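Local structure of sugar-phosphate aldolase (Thermotoga maritima, 1PVT) at residues 18-23 with 205-210. The protein belongs to the class II aldolase and adducin family of AraD-like proteins, an alpha/beta fold in which helices pack against a mixed beta sheet. Sequence-based numbering, arbitrary orientation.
Sequences AIKGLS and EAYDRV
The glycine-containing turn that follows helix 2-19 meets the flank of helix 203-224, a compact example of how one aromatic side chain can reach from a helix to the turn after another. At the turn, Lys20 is the first residue to leave helical geometry, and the N-H of Gly21, a residue with a positive phi of 69°, bonds back to Ala18 O (Gly21 N to Ala18 O 3.0 Å). Beyond it, the side chain of Leu22 points toward the second helix. Tyr207 makes most of the contact from the helix side: with CG trans to the backbone N (chi1 178°), its ring is extended from the helix towards the turn. Leu22 crosses it at about a right angle, and Leu22 CD1 comes obliquely to the ring, 3.7 Å from Tyr207 CE1. The same methyl, Leu22 CD1, is 3.4 Å from Tyr207 OH. The other branch serves the next part of the helix, where Leu22 CD2 lies 4.4 Å from Val210 CG1, a looser apolar touch. Lys20 contributes its aliphatic stem, with Lys20 CD 3.4 Å from Tyr207 OH. A bend at chi3 (67°) separates this apolar stretch from the amine; Lys20 NZ forms a salt bridge with Glu211 OE1, one turn beyond Tyr207, so the lysine meets helix 203-224 through both its methylenes and its amine. Alongside, Val13, Trp16 and Leu17 of helix 2-19 also touch the Tyr207 side chain. Strand 122-126 of the mixed sheet completes the surroundings: Thr126 donates a hydrogen bond from OG1 to Leu22 O and packs on Val210, while Val124 meets Ala206, so the turn and helix 203-224 both border this strand.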
ATOM      1  N   ALA A  18       3.581  -0.823  13.135  1.00 39.65           N
ATOM      2  CA  ALA A  18       4.248  -1.810  13.979  1.00 39.48           C
ATOM      3  C   ALA A  18       3.672  -1.874  15.387  1.00 39.21           C
ATOM      4  O   ALA A  18       3.389  -2.950  15.905  1.00 40.03           O
ATOM      5  CB  ALA A  18       5.739  -1.508  14.045  1.00 38.87           C
ATOM      6  N   ILE A  19       3.494  -0.715  16.001  1.00 38.75           N
ATOM      7  CA  ILE A  19       2.973  -0.648  17.358  1.00 38.39           C
ATOM      8  C   ILE A  19       1.570  -1.210  17.478  1.00 38.68           C
ATOM      9  O   ILE A  19       1.229  -1.770  18.504  1.00 39.29           O
ATOM     10  CB  ILE A  19       2.958   0.801  17.881  1.00 37.72           C
ATOM     11  CG1 ILE A  19       3.054   0.806  19.396  1.00 37.18           C
ATOM     12  CG2 ILE A  19       1.677   1.502  17.464  1.00 36.76           C
ATOM     13  CD1 ILE A  19       4.422   0.507  19.912  1.00 36.42           C
ATOM     14  N   LYS A  20       0.747  -1.057  16.447  1.00 39.07           N
ATOM     15  CA  LYS A  20      -0.607  -1.576  16.529  1.00 38.71           C
ATOM     16  C   LYS A  20      -0.685  -2.964  15.937  1.00 38.66           C
ATOM     17  O   LYS A  20      -1.766  -3.517  15.754  1.00 39.57           O
ATOM     18  CB  LYS A  20      -1.589  -0.628  15.853  1.00 37.44           C
ATOM     19  CG  LYS A  20      -1.643   0.695  16.575  1.00 41.58           C
ATOM     20  CD  LYS A  20      -2.713   1.616  16.040  1.00 44.51           C
ATOM     21  CE  LYS A  20      -4.095   1.078  16.323  1.00 45.65           C
ATOM     22  NZ  LYS A  20      -5.157   1.999  15.838  1.00 47.08           N
ATOM     23  N   GLY A  21       0.480  -3.528  15.644  1.00 38.42           N
ATOM     24  CA  GLY A  21       0.531  -4.875  15.114  1.00 40.59           C
ATOM     25  C   GLY A  21      -0.006  -5.056  13.713  1.00 42.70           C
ATOM     26  O   GLY A  21      -0.072  -6.179  13.196  1.00 44.08           O
ATOM     27  N   LEU A  22      -0.395  -3.960  13.082  1.00 43.31           N
ATOM     28  CA  LEU A  22      -0.909  -4.028  11.726  1.00 44.36           C
ATOM     29  C   LEU A  22       0.116  -4.644  10.761  1.00 45.69           C
ATOM     30  O   LEU A  22      -0.247  -5.243   9.751  1.00 45.99           O
ATOM     31  CB  LEU A  22      -1.306  -2.627  11.285  1.00 44.30           C
ATOM     32  CG  LEU A  22      -2.519  -2.128  12.070  1.00 43.71           C
ATOM     33  CD1 LEU A  22      -2.768  -0.627  11.857  1.00 44.31           C
ATOM     34  CD2 LEU A  22      -3.706  -2.944  11.621  1.00 42.66           C
ATOM     35  N   SER A  23       1.399  -4.517  11.076  1.00 47.37           N
ATOM     36  CA  SER A  23       2.431  -5.082  10.217  1.00 48.74           C
ATOM     37  C   SER A  23       3.471  -5.862  11.039  1.00 50.76           C
ATOM     38  O   SER A  23       3.909  -5.405  12.098  1.00 51.35           O
ATOM     39  CB  SER A  23       3.104  -3.965   9.429  1.00 45.99           C
ATOM     40  OG  SER A  23       3.824  -4.514   8.351  1.00 47.39           O
ATOM     41  N   GLU A 205      -3.233   9.255   5.174  1.00 50.60           N
ATOM     42  CA  GLU A 205      -4.607   8.943   4.797  1.00 49.69           C
ATOM     43  C   GLU A 205      -4.730   7.463   4.425  1.00 47.53           C
ATOM     44  O   GLU A 205      -5.731   6.818   4.746  1.00 47.00           O
ATOM     45  CB  GLU A 205      -5.061   9.825   3.629  1.00 52.48           C
ATOM     46  CG  GLU A 205      -6.451   9.466   3.094  1.00 57.74           C
ATOM     47  CD  GLU A 205      -6.931  10.397   1.984  1.00 60.92           C
ATOM     48  OE1 GLU A 205      -7.384  11.522   2.296  1.00 63.35           O
ATOM     49  OE2 GLU A 205      -6.851  10.004   0.796  1.00 62.10           O
ATOM     50  N   ALA A 206      -3.715   6.929   3.745  1.00 44.35           N
ATOM     51  CA  ALA A 206      -3.723   5.522   3.376  1.00 41.79           C
ATOM     52  C   ALA A 206      -3.771   4.730   4.681  1.00 41.67           C
ATOM     53  O   ALA A 206      -4.618   3.858   4.848  1.00 41.00           O
ATOM     54  CB  ALA A 206      -2.472   5.175   2.593  1.00 39.11           C
ATOM     55  N   TYR A 207      -2.871   5.047   5.610  1.00 41.69           N
ATOM     56  CA  TYR A 207      -2.837   4.366   6.901  1.00 41.46           C
ATOM     57  C   TYR A 207      -4.197   4.414   7.585  1.00 41.96           C
ATOM     58  O   TYR A 207      -4.639   3.435   8.184  1.00 43.00           O
ATOM     59  CB  TYR A 207      -1.812   5.005   7.830  1.00 41.11           C
ATOM     60  CG  TYR A 207      -1.792   4.359   9.198  1.00 42.63           C
ATOM     61  CD1 TYR A 207      -1.246   3.100   9.385  1.00 42.95           C
ATOM     62  CD2 TYR A 207      -2.371   4.982  10.291  1.00 43.69           C
ATOM     63  CE1 TYR A 207      -1.281   2.481  10.616  1.00 42.52           C
ATOM     64  CE2 TYR A 207      -2.409   4.364  11.527  1.00 43.40           C
ATOM     65  CZ  TYR A 207      -1.863   3.116  11.676  1.00 43.22           C
ATOM     66  OH  TYR A 207      -1.911   2.489  12.890  1.00 46.13           O
ATOM     67  N   ASP A 208      -4.851   5.565   7.513  1.00 43.13           N
ATOM     68  CA  ASP A 208      -6.165   5.729   8.120  1.00 45.08           C
ATOM     69  C   ASP A 208      -7.194   4.736   7.581  1.00 45.73           C
ATOM     70  O   ASP A 208      -8.094   4.311   8.302  1.00 47.04           O
ATOM     71  CB  ASP A 208      -6.676   7.151   7.886  1.00 47.08           C
ATOM     72  CG  ASP A 208      -6.293   8.089   8.999  1.00 49.74           C
ATOM     73  OD1 ASP A 208      -5.233   7.860   9.614  1.00 52.40           O
ATOM     74  OD2 ASP A 208      -7.043   9.055   9.250  1.00 50.44           O
ATOM     75  N   ARG A 209      -7.078   4.372   6.314  1.00 45.50           N
ATOM     76  CA  ARG A 209      -8.031   3.434   5.745  1.00 44.50           C
ATOM     77  C   ARG A 209      -7.721   2.002   6.172  1.00 43.12           C
ATOM     78  O   ARG A 209      -8.621   1.176   6.275  1.00 43.14           O
ATOM     79  CB  ARG A 209      -8.042   3.556   4.228  1.00 45.50           C
ATOM     80  CG  ARG A 209      -8.414   4.941   3.713  1.00 47.50           C
ATOM     81  CD  ARG A 209      -8.481   4.886   2.195  1.00 51.09           C
ATOM     82  NE  ARG A 209      -8.088   6.120   1.518  1.00 52.74           N
ATOM     83  CZ  ARG A 209      -8.918   7.102   1.205  1.00 52.08           C
ATOM     84  NH1 ARG A 209     -10.204   7.007   1.510  1.00 51.79           N
ATOM     85  NH2 ARG A 209      -8.460   8.161   0.561  1.00 52.70           N
ATOM     86  N   VAL A 210      -6.450   1.701   6.414  1.00 41.74           N
ATOM     87  CA  VAL A 210      -6.080   0.373   6.871  1.00 40.07           C
ATOM     88  C   VAL A 210      -6.742   0.207   8.227  1.00 41.79           C
ATOM     89  O   VAL A 210      -7.536  -0.707   8.433  1.00 41.71           O
ATOM     90  CB  VAL A 210      -4.578   0.242   7.049  1.00 38.14           C
ATOM     91  CG1 VAL A 210      -4.258  -1.072   7.708  1.00 38.45           C
ATOM     92  CG2 VAL A 210      -3.901   0.329   5.714  1.00 36.82           C
TER